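Sfrice_029225 (Spodoptera frugiperda, PDB 6I50) probably acts as a trimeric cytokine of the tumour necrosis factor family that binds a TNF-type receptor and signals through it. Local coordinates at residues A[8-12]-A[147-151]; A[61-67]-A[129-135]; A[74-78]-A[150-154]. All blocks are in the same frame, centred on the assembly; numbering follows the deposited sequence.

Contact 1: A[8-12]-A[147-151]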
ATOM      1  N   PHE A   8      -7.241 -13.129  -1.337  1.00  9.08           N
ATOM      2  CA  PHE A   8      -6.701 -14.361  -1.900  1.00  8.36           C
ATOM      3  C   PHE A   8      -5.185 -14.287  -1.833  1.00 12.21           C
ATOM      4  O   PHE A   8      -4.597 -13.268  -2.210  1.00 13.79           O
ATOM      5  CB  PHE A   8      -7.162 -14.552  -3.349  1.00 13.69           C
ATOM      6  CG  PHE A   8      -8.637 -14.378  -3.533  1.00 13.01           C
ATOM      7  CD1 PHE A   8      -9.499 -15.434  -3.287  1.00 17.17           C
ATOM      8  CD2 PHE A   8      -9.165 -13.153  -3.918  1.00 11.15           C
ATOM      9  CE1 PHE A   8     -10.868 -15.282  -3.444  1.00 17.51           C
ATOM     10  CE2 PHE A   8     -10.531 -12.993  -4.083  1.00 13.73           C
ATOM     11  CZ  PHE A   8     -11.383 -14.061  -3.834  1.00 15.08           C
ATOM     12  N   HIS A   9      -4.545 -15.355  -1.365  1.00 13.15           N
ATOM     13  CA  HIS A   9      -3.101 -15.303  -1.196  1.00 11.57           C
ATOM     14  C   HIS A   9      -2.440 -16.509  -1.850  1.00 14.57           C
ATOM     15  O   HIS A   9      -3.094 -17.492  -2.212  1.00 15.02           O
ATOM     16  CB  HIS A   9      -2.696 -15.186   0.292  1.00 11.64           C
ATOM     17  CG  HIS A   9      -3.256 -16.258   1.178  1.00 17.68           C
ATOM     18  ND1 HIS A   9      -3.619 -16.015   2.486  1.00 15.93           N
ATOM     19  CD2 HIS A   9      -3.480 -17.576   0.964  1.00 19.90           C
ATOM     20  CE1 HIS A   9      -4.061 -17.133   3.034  1.00 16.89           C
ATOM     21  NE2 HIS A   9      -3.985 -18.096   2.133  1.00 18.70           N
ATOM     22  N   GLY A  10      -1.126 -16.403  -2.031  1.00 15.56           N
ATOM     23  CA  GLY A  10      -0.393 -17.461  -2.702  1.00 18.32           C
ATOM     24  C   GLY A  10      -0.402 -18.734  -1.875  1.00 19.35           C
ATOM     25  O   GLY A  10      -0.192 -18.712  -0.662  1.00 19.02           O
ATOM     26  N   ASN A  11      -0.641 -19.859  -2.550  1.00 24.42           N
ATOM     27  CA  ASN A  11      -0.748 -21.141  -1.854  1.00 27.69           C
ATOM     28  C   ASN A  11      -0.446 -22.253  -2.847  1.00 34.09           C
ATOM     29  O   ASN A  11      -1.291 -22.576  -3.688  1.00 37.93           O
ATOM     30  CB  ASN A  11      -2.135 -21.308  -1.243  1.00 37.00           C
ATOM     31  CG  ASN A  11      -2.203 -22.449  -0.248  1.00 43.84           C
ATOM     32  OD1 ASN A  11      -1.355 -23.340  -0.244  1.00 46.48           O
ATOM     33  ND2 ASN A  11      -3.220 -22.427   0.605  1.00 46.47           N
ATOM     34  N   THR A  12       0.739 -22.846  -2.737  1.00 35.58           N
ATOM     35  CA  THR A  12       1.174 -23.910  -3.631  1.00 37.24           C
ATOM     36  C   THR A  12       0.784 -25.303  -3.144  1.00 45.74           C
ATOM     37  O   THR A  12       1.327 -26.292  -3.646  1.00 52.33           O
ATOM     38  CB  THR A  12       2.693 -23.848  -3.832  1.00 39.15           C
ATOM     39  OG1 THR A  12       3.344 -23.767  -2.558  1.00 46.45           O
ATOM     40  CG2 THR A  12       3.077 -22.639  -4.677  1.00 37.00           C
ATOM     41  N   LEU A 147       7.425 -15.948  -5.377  1.00 14.71           N
ATOM     42  CA  LEU A 147       7.161 -16.832  -4.243  1.00 14.32           C
ATOM     43  C   LEU A 147       5.680 -16.753  -3.898  1.00 13.81           C
ATOM     44  O   LEU A 147       5.191 -15.711  -3.443  1.00 14.80           O
ATOM     45  CB  LEU A 147       8.024 -16.455  -3.041  1.00 13.65           C
ATOM     46  CG  LEU A 147       9.518 -16.728  -3.172  1.00 16.70           C
ATOM     47  CD1 LEU A 147      10.253 -16.255  -1.926  1.00 16.17           C
ATOM     48  CD2 LEU A 147       9.758 -18.211  -3.403  1.00 24.01           C
ATOM     49  N   MET A 148       4.964 -17.854  -4.108  1.00 13.45           N
ATOM     50  CA  MET A 148       3.524 -17.882  -3.871  1.00 17.03           C
ATOM     51  C   MET A 148       3.249 -18.509  -2.505  1.00 20.53           C
ATOM     52  O   MET A 148       2.781 -19.640  -2.367  1.00 19.46           O
ATOM     53  CB  MET A 148       2.812 -18.622  -5.000  1.00 21.19           C
ATOM     54  CG  MET A 148       3.167 -18.097  -6.385  1.00 34.23           C
ATOM     55  SD  MET A 148       3.032 -16.301  -6.454  1.00 50.93           S
ATOM     56  CE  MET A 148       1.343 -16.131  -5.969  1.00  9.78           C
ATOM     57  N   GLN A 149       3.570 -17.728  -1.481  1.00 16.22           N
ATOM     58  CA  GLN A 149       3.334 -18.063  -0.088  1.00 13.12           C
ATOM     59  C   GLN A 149       2.404 -17.009   0.497  1.00 12.50           C
ATOM     60  O   GLN A 149       2.424 -15.857   0.050  1.00 13.13           O
ATOM     61  CB  GLN A 149       4.652 -18.123   0.700  1.00 15.43           C
ATOM     62  CG  GLN A 149       5.642 -19.160   0.154  1.00 19.13           C
ATOM     63  CD  GLN A 149       7.029 -19.052   0.772  1.00 30.10           C
ATOM     64  OE1 GLN A 149       7.502 -17.963   1.090  1.00 39.72           O
ATOM     65  NE2 GLN A 149       7.685 -20.191   0.944  1.00 35.44           N
ATOM     66  N   PRO A 150       1.556 -17.373   1.471  1.00 13.58           N
ATOM     67  CA  PRO A 150       0.427 -16.492   1.816  1.00 14.37           C
ATOM     68  C   PRO A 150       0.852 -15.120   2.299  1.00 14.54           C
ATOM     69  O   PRO A 150       0.196 -14.121   1.986  1.00 13.90           O
ATOM     70  CB  PRO A 150      -0.300 -17.275   2.920  1.00 16.49           C
ATOM     71  CG  PRO A 150       0.138 -18.680   2.753  1.00 20.99           C
ATOM     72  CD  PRO A 150       1.544 -18.622   2.251  1.00 16.24           C
ATOM     73  N   GLU A 151       1.932 -15.046   3.069  1.00 15.70           N
ATOM     74  CA  GLU A 151       2.397 -13.765   3.577  1.00 11.66           C
ATOM     75  C   GLU A 151       3.149 -12.947   2.532  1.00 11.44           C
ATOM     76  O   GLU A 151       3.389 -11.757   2.763  1.00 13.51           O
ATOM     77  CB  GLU A 151       3.282 -13.994   4.806  1.00 13.43           C
ATOM     78  CG  GLU A 151       4.705 -14.474   4.497  1.00 16.20           C
ATOM     79  CD  GLU A 151       4.813 -15.963   4.225  1.00 25.73           C
ATOM     80  OE1 GLU A 151       3.776 -16.666   4.179  1.00 21.95           O
ATOM     81  OE2 GLU A 151       5.958 -16.435   4.063  1.00 27.80           O
TER
HETATM   82  O   HOH W   1       2.516 -21.850  -0.771  1.00 33.21           O
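The imidazole of His9 is overlapped by the ring of Pro150, whose CB stands 3.5 Å from the centroid of the histidine ring and 8° off its normal, a CH-pi contact over one face. The contact lies in the TNF jelly roll, where strand 5-10 runs out beside the loop that interrupts strand 144-161. His9 CG sits between its own backbone N and carbonyl carbon (chi1 55°), and this turns the ring up against the proline. Beyond the histidine the chain slips past as Gly10, whose CA is 4.1 Å from Met148 CA. With no side chain, Gly10 can pass this close to the Met148 backbone, where there would probably be little room for a CB. The Met148 chain, bent at both chi2 and chi3, curls back to lay CE 3.9 Å from Gly10 CA, while its CB meets the methyl group of Thr12. Gly10 O faces Pro150 N at 3.1 Å, but the proline has no hydrogen to offer, and CG and CD of its ring also pack against that oxygen. Strand 40-42 pairs with strand 5-10, Tyr41 bonding through its backbone to His9, and Trp40 packs on Met148. Direct polar bonds between the segments are replaced by one water, which accepts from Thr12 N at 2.8 Å and donates to Met148 O at 2.7 Å.

Contact 2: A[61-67]-A[129-135]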
ATOM      1  N   HIS A  61      -8.577 -15.885 -11.904  1.00 15.87           N
ATOM      2  CA  HIS A  61      -9.185 -14.566 -11.984  1.00 11.26           C
ATOM      3  C   HIS A  61     -10.056 -14.317 -10.761  1.00 16.24           C
ATOM      4  O   HIS A  61     -10.704 -15.233 -10.244  1.00 15.61           O
ATOM      5  CB  HIS A  61     -10.038 -14.431 -13.251  1.00 11.87           C
ATOM      6  CG  HIS A  61      -9.246 -14.389 -14.520  1.00 16.60           C
ATOM      7  ND1 HIS A  61      -8.715 -15.517 -15.105  1.00 17.24           N
ATOM      8  CD2 HIS A  61      -8.922 -13.354 -15.336  1.00 15.01           C
ATOM      9  CE1 HIS A  61      -8.083 -15.181 -16.215  1.00 20.11           C
ATOM     10  NE2 HIS A  61      -8.193 -13.874 -16.377  1.00 15.17           N
ATOM     11  N   VAL A  62     -10.062 -13.076 -10.293  1.00 12.84           N
ATOM     12  CA  VAL A  62     -11.019 -12.641  -9.282  1.00 11.13           C
ATOM     13  C   VAL A  62     -12.291 -12.207  -9.996  1.00 14.71           C
ATOM     14  O   VAL A  62     -12.252 -11.369 -10.903  1.00 15.93           O
ATOM     15  CB  VAL A  62     -10.446 -11.503  -8.424  1.00 10.80           C
ATOM     16  CG1 VAL A  62     -11.521 -10.959  -7.505  1.00 11.87           C
ATOM     17  CG2 VAL A  62      -9.261 -12.002  -7.607  1.00 13.11           C
ATOM     18  N   HIS A  63     -13.415 -12.785  -9.591  1.00 12.44           N
ATOM     19  CA  HIS A  63     -14.712 -12.599 -10.233  1.00 11.12           C
ATOM     20  C   HIS A  63     -15.530 -11.642  -9.362  1.00 13.35           C
ATOM     21  O   HIS A  63     -15.932 -12.000  -8.252  1.00 12.16           O
ATOM     22  CB  HIS A  63     -15.377 -13.970 -10.381  1.00 11.31           C
ATOM     23  CG  HIS A  63     -16.678 -13.972 -11.125  1.00 15.70           C
ATOM     24  ND1 HIS A  63     -17.385 -12.828 -11.425  1.00 17.83           N
ATOM     25  CD2 HIS A  63     -17.413 -15.003 -11.606  1.00 13.91           C
ATOM     26  CE1 HIS A  63     -18.492 -13.154 -12.071  1.00 16.36           C
ATOM     27  NE2 HIS A  63     -18.534 -14.468 -12.190  1.00 21.20           N
ATOM     28  N   VAL A  64     -15.768 -10.426  -9.864  1.00 10.32           N
ATOM     29  CA  VAL A  64     -16.511  -9.393  -9.140  1.00 11.11           C
ATOM     30  C   VAL A  64     -18.000  -9.607  -9.391  1.00  9.50           C
ATOM     31  O   VAL A  64     -18.418  -9.818 -10.535  1.00 11.57           O
ATOM     32  CB  VAL A  64     -16.073  -7.984  -9.591  1.00  7.25           C
ATOM     33  CG1 VAL A  64     -16.896  -6.886  -8.887  1.00 13.01           C
ATOM     34  CG2 VAL A  64     -14.567  -7.777  -9.360  1.00  9.36           C
ATOM     35  N   HIS A  65     -18.808  -9.556  -8.324  1.00 10.85           N
ATOM     36  CA  HIS A  65     -20.245  -9.780  -8.441  1.00 10.39           C
ATOM     37  C   HIS A  65     -21.097  -8.556  -8.132  1.00  9.93           C
ATOM     38  O   HIS A  65     -22.319  -8.615  -8.329  1.00 12.58           O
ATOM     39  CB  HIS A  65     -20.679 -10.929  -7.519  1.00 14.42           C
ATOM     40  CG  HIS A  65     -19.992 -12.221  -7.812  1.00 12.78           C
ATOM     41  ND1 HIS A  65     -20.220 -12.941  -8.963  1.00 16.18           N
ATOM     42  CD2 HIS A  65     -19.064 -12.913  -7.110  1.00 17.51           C
ATOM     43  CE1 HIS A  65     -19.470 -14.027  -8.954  1.00 19.54           C
ATOM     44  NE2 HIS A  65     -18.760 -14.035  -7.841  1.00 16.32           N
ATOM     45  N   HIS A  66     -20.499  -7.461  -7.655  1.00 10.69           N
ATOM     46  CA  HIS A  66     -21.250  -6.281  -7.247  1.00 11.37           C
ATOM     47  C   HIS A  66     -20.530  -5.038  -7.739  1.00 12.36           C
ATOM     48  O   HIS A  66     -19.329  -4.873  -7.498  1.00 14.08           O
ATOM     49  CB  HIS A  66     -21.409  -6.225  -5.726  1.00 12.58           C
ATOM     50  CG  HIS A  66     -21.938  -7.489  -5.136  1.00 13.23           C
ATOM     51  ND1 HIS A  66     -21.123  -8.552  -4.806  1.00 13.16           N
ATOM     52  CD2 HIS A  66     -23.200  -7.868  -4.831  1.00 15.90           C
ATOM     53  CE1 HIS A  66     -21.863  -9.529  -4.314  1.00 17.84           C
ATOM     54  NE2 HIS A  66     -23.127  -9.139  -4.318  1.00 20.38           N
ATOM     55  N   THR A  67     -21.270  -4.165  -8.412  1.00 12.53           N
ATOM     56  CA  THR A  67     -20.700  -2.932  -8.934  1.00 13.34           C
ATOM     57  C   THR A  67     -20.443  -1.934  -7.810  1.00 14.62           C
ATOM     58  O   THR A  67     -21.271  -1.763  -6.911  1.00 17.68           O
ATOM     59  CB  THR A  67     -21.652  -2.329  -9.966  1.00 15.30           C
ATOM     60  OG1 THR A  67     -21.840  -3.263 -11.039  1.00 14.74           O
ATOM     61  CG2 THR A  67     -21.102  -1.023 -10.515  1.00 15.35           C
ATOM     62  N   LEU A 129     -15.272  -0.947 -10.182  1.00 11.03           N
ATOM     63  CA  LEU A 129     -15.409  -2.283 -10.747  1.00 11.68           C
ATOM     64  C   LEU A 129     -16.880  -2.584 -10.981  1.00 12.73           C
ATOM     65  O   LEU A 129     -17.737  -2.180 -10.187  1.00 15.18           O
ATOM     66  CB  LEU A 129     -14.808  -3.347  -9.824  1.00 11.19           C
ATOM     67  CG  LEU A 129     -13.341  -3.134  -9.431  1.00 12.58           C
ATOM     68  CD1 LEU A 129     -12.907  -4.163  -8.404  1.00 12.99           C
ATOM     69  CD2 LEU A 129     -12.439  -3.198 -10.654  1.00 12.72           C
ATOM     70  N   LYS A 130     -17.171  -3.287 -12.073  1.00 12.08           N
ATOM     71  CA  LYS A 130     -18.532  -3.684 -12.408  1.00 15.04           C
ATOM     72  C   LYS A 130     -18.773  -5.147 -12.058  1.00 16.18           C
ATOM     73  O   LYS A 130     -17.879  -5.988 -12.177  1.00 16.05           O
ATOM     74  CB  LYS A 130     -18.818  -3.492 -13.901  1.00 21.67           C
ATOM     75  CG  LYS A 130     -18.755  -2.067 -14.385  1.00 31.69           C
ATOM     76  CD  LYS A 130     -19.392  -1.926 -15.762  1.00 36.48           C
ATOM     77  CE  LYS A 130     -20.892  -2.144 -15.700  1.00 38.82           C
ATOM     78  NZ  LYS A 130     -21.582  -1.467 -16.833  1.00 45.97           N
ATOM     79  N   ALA A 131     -20.006  -5.448 -11.649  1.00 14.57           N
ATOM     80  CA  ALA A 131     -20.446  -6.833 -11.600  1.00 11.86           C
ATOM     81  C   ALA A 131     -20.127  -7.508 -12.929  1.00 13.98           C
ATOM     82  O   ALA A 131     -20.375  -6.945 -14.001  1.00 16.28           O
ATOM     83  CB  ALA A 131     -21.948  -6.910 -11.301  1.00 12.65           C
ATOM     84  N   GLY A 132     -19.531  -8.698 -12.853  1.00 13.67           N
ATOM     85  CA  GLY A 132     -19.108  -9.414 -14.038  1.00 17.31           C
ATOM     86  C   GLY A 132     -17.668  -9.181 -14.448  1.00 17.19           C
ATOM     87  O   GLY A 132     -17.168  -9.892 -15.328  1.00 17.01           O
ATOM     88  N   ASP A 133     -16.986  -8.205 -13.851  1.00 12.57           N
ATOM     89  CA  ASP A 133     -15.570  -8.014 -14.135  1.00 11.64           C
ATOM     90  C   ASP A 133     -14.764  -9.212 -13.657  1.00 13.64           C
ATOM     91  O   ASP A 133     -15.076  -9.820 -12.630  1.00 12.34           O
ATOM     92  CB  ASP A 133     -15.034  -6.764 -13.441  1.00 10.04           C
ATOM     93  CG  ASP A 133     -15.409  -5.477 -14.146  1.00 16.16           C
ATOM     94  OD1 ASP A 133     -16.062  -5.521 -15.210  1.00 21.16           O
ATOM     95  OD2 ASP A 133     -15.035  -4.403 -13.621  1.00 18.89           O
ATOM     96  N   ARG A 134     -13.714  -9.540 -14.405  1.00 11.50           N
ATOM     97  CA  ARG A 134     -12.666 -10.440 -13.949  1.00 10.23           C
ATOM     98  C   ARG A 134     -11.372  -9.650 -13.816  1.00 10.97           C
ATOM     99  O   ARG A 134     -11.074  -8.780 -14.648  1.00 14.26           O
ATOM    100  CB  ARG A 134     -12.470 -11.616 -14.911  1.00 10.96           C
ATOM    101  CG  ARG A 134     -13.335 -12.828 -14.595  1.00 17.10           C
ATOM    102  CD  ARG A 134     -14.818 -12.545 -14.772  1.00 15.55           C
ATOM    103  NE  ARG A 134     -15.591 -13.777 -14.851  1.00 16.24           N
ATOM    104  CZ  ARG A 134     -16.885 -13.838 -15.146  1.00 16.63           C
ATOM    105  NH1 ARG A 134     -17.568 -12.727 -15.384  1.00 19.03           N
ATOM    106  NH2 ARG A 134     -17.503 -15.016 -15.203  1.00 18.29           N
ATOM    107  N   LEU A 135     -10.618  -9.941 -12.756  1.00 11.65           N
ATOM    108  CA  LEU A 135      -9.326  -9.315 -12.512  1.00 13.24           C
ATOM    109  C   LEU A 135      -8.253 -10.387 -12.501  1.00 13.02           C
ATOM    110  O   LEU A 135      -8.405 -11.405 -11.821  1.00 12.29           O
ATOM    111  CB  LEU A 135      -9.306  -8.561 -11.183  1.00 11.89           C
ATOM    112  CG  LEU A 135     -10.345  -7.452 -11.022  1.00 17.96           C
ATOM    113  CD1 LEU A 135     -10.262  -6.871  -9.612  1.00 14.56           C
ATOM    114  CD2 LEU A 135     -10.148  -6.363 -12.061  1.00 18.94           C
TER
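Val64 O is gripped twice: Gly132 N gives it a hydrogen across the contact at 2.8 Å, and His63 ND1 adds a weak bond from its own segment. Gly132 belongs to a type II beta turn from Lys130 to Asp133, which leads from strand 117-129 into strand 134-139 of the TNF jelly roll. It takes the turn's third position with a positive phi of 94°, where a side chain would jam against the preceding carbonyl. The Asp133 carboxylate braces the turn: OD2 takes Lys130 N at 2.9 Å, from well above the carboxylate plane, and a salt bridge from Arg91, while Asn93 holds OD1. Segment 61-67 runs antiparallel alongside. Val62 and Leu135 form a hydrogen-bonded pair, and Val64 N continues the ladder to Asp133 O at 2.9 Å, nearly straight at 170°. Thr67 OG1 accepts from Ala131 N, so both central N-H groups of the turn are held by the facing segment. Inward, Val64 CG2 reaches Leu129 CD1 at 4.1 Å beside Tyr70. On the other face the guanidinium of Arg134 lies flat on the His63 ring, centres 3.6 Å apart and planes at 18°. The opposite face of that ring is covered by His65 CE1. A bond from Arg134 NH1 to Gly132 O at 2.9 Å, made in the guanidinium plane but from above the carbonyl plane, helps to fix the guanidinium's rotation.

Contact 3: A[74-78]-A[150-154]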
ATOM      1  N   VAL A  74      -2.641  -5.440  -4.435  1.00  7.70           N
ATOM      2  CA  VAL A  74      -1.922  -6.577  -4.999  1.00  8.54           C
ATOM      3  C   VAL A  74      -0.481  -6.526  -4.521  1.00  6.26           C
ATOM      4  O   VAL A  74       0.143  -5.458  -4.514  1.00  9.20           O
ATOM      5  CB  VAL A  74      -1.964  -6.568  -6.542  1.00  9.43           C
ATOM      6  CG1 VAL A  74      -1.074  -7.665  -7.114  1.00 10.27           C
ATOM      7  CG2 VAL A  74      -3.393  -6.697  -7.063  1.00 13.11           C
ATOM      8  N   GLN A  75       0.061  -7.683  -4.144  1.00  9.80           N
ATOM      9  CA  GLN A  75       1.494  -7.821  -3.912  1.00  9.64           C
ATOM     10  C   GLN A  75       1.998  -9.086  -4.589  1.00  8.93           C
ATOM     11  O   GLN A  75       1.446 -10.172  -4.377  1.00 10.53           O
ATOM     12  CB  GLN A  75       1.831  -7.873  -2.422  1.00  7.74           C
ATOM     13  CG  GLN A  75       3.325  -8.060  -2.162  1.00 10.23           C
ATOM     14  CD  GLN A  75       3.699  -7.723  -0.737  1.00  9.93           C
ATOM     15  OE1 GLN A  75       3.557  -6.579  -0.304  1.00 12.43           O
ATOM     16  NE2 GLN A  75       4.193  -8.718   0.002  1.00  8.81           N
ATOM     17  N   ILE A  76       3.033  -8.945  -5.408  1.00  9.13           N
ATOM     18  CA  ILE A  76       3.752 -10.079  -5.975  1.00 11.88           C
ATOM     19  C   ILE A  76       5.159 -10.051  -5.403  1.00  9.39           C
ATOM     20  O   ILE A  76       5.864  -9.038  -5.516  1.00 10.63           O
ATOM     21  CB  ILE A  76       3.778 -10.042  -7.511  1.00  9.86           C
ATOM     22  CG1 ILE A  76       2.348 -10.022  -8.078  1.00 10.65           C
ATOM     23  CG2 ILE A  76       4.555 -11.234  -8.059  1.00 10.88           C
ATOM     24  CD1 ILE A  76       1.515 -11.243  -7.720  1.00 11.15           C
ATOM     25  N   TYR A  77       5.566 -11.154  -4.785  1.00 10.97           N
ATOM     26  CA  TYR A  77       6.894 -11.277  -4.190  1.00 12.73           C
ATOM     27  C   TYR A  77       7.774 -12.020  -5.190  1.00 16.22           C
ATOM     28  O   TYR A  77       7.645 -13.233  -5.364  1.00 13.99           O
ATOM     29  CB  TYR A  77       6.793 -12.004  -2.853  1.00 13.06           C
ATOM     30  CG  TYR A  77       8.022 -11.964  -1.970  1.00  9.54           C
ATOM     31  CD1 TYR A  77       9.176 -12.656  -2.315  1.00 12.34           C
ATOM     32  CD2 TYR A  77       8.002 -11.286  -0.758  1.00 14.90           C
ATOM     33  CE1 TYR A  77      10.287 -12.643  -1.495  1.00 18.43           C
ATOM     34  CE2 TYR A  77       9.112 -11.271   0.069  1.00 14.07           C
ATOM     35  CZ  TYR A  77      10.245 -11.952  -0.303  1.00 21.36           C
ATOM     36  OH  TYR A  77      11.351 -11.944   0.516  1.00 29.86           O
ATOM     37  N   TYR A  78       8.671 -11.291  -5.847  1.00 12.73           N
ATOM     38  CA  TYR A  78       9.563 -11.896  -6.828  1.00 12.38           C
ATOM     39  C   TYR A  78      10.827 -12.419  -6.167  1.00 10.53           C
ATOM     40  O   TYR A  78      11.355 -11.817  -5.226  1.00 15.33           O
ATOM     41  CB  TYR A  78       9.940 -10.885  -7.914  1.00 11.33           C
ATOM     42  CG  TYR A  78       8.769 -10.429  -8.754  1.00 10.19           C
ATOM     43  CD1 TYR A  78       8.375 -11.135  -9.884  1.00 10.44           C
ATOM     44  CD2 TYR A  78       8.054  -9.290  -8.412  1.00 14.81           C
ATOM     45  CE1 TYR A  78       7.296 -10.710 -10.650  1.00 12.08           C
ATOM     46  CE2 TYR A  78       6.988  -8.857  -9.167  1.00 16.83           C
ATOM     47  CZ  TYR A  78       6.609  -9.568 -10.282  1.00 15.72           C
ATOM     48  OH  TYR A  78       5.539  -9.119 -11.025  1.00 14.14           O
ATOM     49  N   PRO A 150       1.556 -17.373   1.471  1.00 13.58           N
ATOM     50  CA  PRO A 150       0.427 -16.492   1.816  1.00 14.37           C
ATOM     51  C   PRO A 150       0.852 -15.120   2.299  1.00 14.54           C
ATOM     52  O   PRO A 150       0.196 -14.121   1.986  1.00 13.90           O
ATOM     53  CB  PRO A 150      -0.300 -17.275   2.920  1.00 16.49           C
ATOM     54  CG  PRO A 150       0.138 -18.680   2.753  1.00 20.99           C
ATOM     55  CD  PRO A 150       1.544 -18.622   2.251  1.00 16.24           C
ATOM     56  N   GLU A 151       1.932 -15.046   3.069  1.00 15.70           N
ATOM     57  CA  GLU A 151       2.397 -13.765   3.577  1.00 11.66           C
ATOM     58  C   GLU A 151       3.149 -12.947   2.532  1.00 11.44           C
ATOM     59  O   GLU A 151       3.389 -11.757   2.763  1.00 13.51           O
ATOM     60  CB  GLU A 151       3.282 -13.994   4.806  1.00 13.43           C
ATOM     61  CG  GLU A 151       4.705 -14.474   4.497  1.00 16.20           C
ATOM     62  CD  GLU A 151       4.813 -15.963   4.225  1.00 25.73           C
ATOM     63  OE1 GLU A 151       3.776 -16.666   4.179  1.00 21.95           O
ATOM     64  OE2 GLU A 151       5.958 -16.435   4.063  1.00 27.80           O
ATOM     65  N   LYS A 152       3.507 -13.540   1.393  1.00 10.77           N
ATOM     66  CA  LYS A 152       4.366 -12.878   0.414  1.00 11.60           C
ATOM     67  C   LYS A 152       3.615 -12.337  -0.801  1.00 12.14           C
ATOM     68  O   LYS A 152       3.935 -11.246  -1.281  1.00  9.63           O
ATOM     69  CB  LYS A 152       5.465 -13.845  -0.052  1.00 10.73           C
ATOM     70  CG  LYS A 152       6.486 -14.167   1.037  1.00 12.97           C
ATOM     71  CD  LYS A 152       7.733 -14.828   0.463  1.00 16.35           C
ATOM     72  CE  LYS A 152       8.818 -14.971   1.525  1.00 19.83           C
ATOM     73  NZ  LYS A 152       8.467 -15.991   2.560  1.00 18.84           N
ATOM     74  N   SER A 153       2.628 -13.066  -1.320  1.00 11.17           N
ATOM     75  CA  SER A 153       1.941 -12.679  -2.549  1.00  8.65           C
ATOM     76  C   SER A 153       0.438 -12.826  -2.362  1.00 11.09           C
ATOM     77  O   SER A 153      -0.019 -13.822  -1.794  1.00 12.34           O
ATOM     78  CB  SER A 153       2.404 -13.529  -3.746  1.00 12.48           C
ATOM     79  OG  SER A 153       3.790 -13.342  -4.003  1.00 11.28           O
ATOM     80  N   PHE A 154      -0.327 -11.838  -2.832  1.00  9.84           N
ATOM     81  CA  PHE A 154      -1.765 -11.850  -2.574  1.00  9.87           C
ATOM     82  C   PHE A 154      -2.465 -10.801  -3.430  1.00 11.19           C
ATOM     83  O   PHE A 154      -1.836  -9.904  -3.997  1.00 10.54           O
ATOM     84  CB  PHE A 154      -2.064 -11.603  -1.091  1.00  9.65           C
ATOM     85  CG  PHE A 154      -1.271 -10.468  -0.487  1.00 11.49           C
ATOM     86  CD1 PHE A 154      -1.683  -9.153  -0.645  1.00 13.13           C
ATOM     87  CD2 PHE A 154      -0.125 -10.721   0.251  1.00 11.06           C
ATOM     88  CE1 PHE A 154      -0.958  -8.111  -0.092  1.00 10.77           C
ATOM     89  CE2 PHE A 154       0.603  -9.683   0.809  1.00 14.08           C
ATOM     90  CZ  PHE A 154       0.179  -8.375   0.645  1.00 11.09           C
TER
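Two aromatic rings each take an aliphatic chain on one face. Lys152 CD stands over the centre of the Tyr77 ring, 3.6 Å from its centroid and 3° off the normal, and Gln75 CB lies over the Phe154 ring, offset toward its rim. At the edge of the phenylalanine, in its plane, is Glu151 O. With chi1 at 45° the Phe154 ring folds back over Gln75. Here strand 68-80 of the TNF jelly roll meets strand 144-161 as it resumes after its loop. Gln75 and Phe154 make a hydrogen-bonded antiparallel pair, their two backbone N-to-O bonds both 2.9 Å long. Two residues along, a side chain takes over from the backbone: Tyr77 N donates to Ser153 OG at 2.9 Å, and that OG is also bonded to Leu147 O. The glutamine chain runs out extended, and its NE2 gives a hydrogen to Lys152 O at 2.8 Å, in the amide plane but from above the carbonyl plane. The same amide reaches across the subunit interface, with OE1 bonded to Ser123 OG of the second subunit and NE2 to Gln104 O of that same subunit. Were Tyr77 reduced to an alanine, the Lys152 chain would probably lose the face it rests on and swing more freely, with a gap opened beside Ala106 of the second subunit. The Lys152 chain bends at chi4, and its NZ forms a salt bridge with Glu151 OE2 at 3.0 Å and is also bonded to Gln149. Its charge is thus probably balanced mainly by the carboxylate: NZ, 5.5 Å from the Tyr77 centroid, has at most a weak attraction to the ring, which mainly packs on the methylenes. The buried Gln75 amide has both its ends answered, joining loop to strand and subunit to subunit.

In the fold
The segments of contacts 1 and 3 overlap at Pro150 and Glu151, their centres 6 Å apart, and hold opposite sides of the interrupted strand 144-161: strand 5-10 on one, strand 68-80 on the other. Ser153 OG ties them by its bond to Leu147 O. Contact 3 is buried and adjoins the second subunit, combining ladder bonds with side-chain amide and hydroxyl bonds. Contact 1, partly buried, relies on close packing and a water bridge. Contact 2 lies about 21 Å between centres from either, on the opposite side of the chain's centre from contact 3; partly buried too, it combines a backbone ladder and a turn with a guanidinium-imidazole stack, touching contact 1 where Phe8 meets Val62.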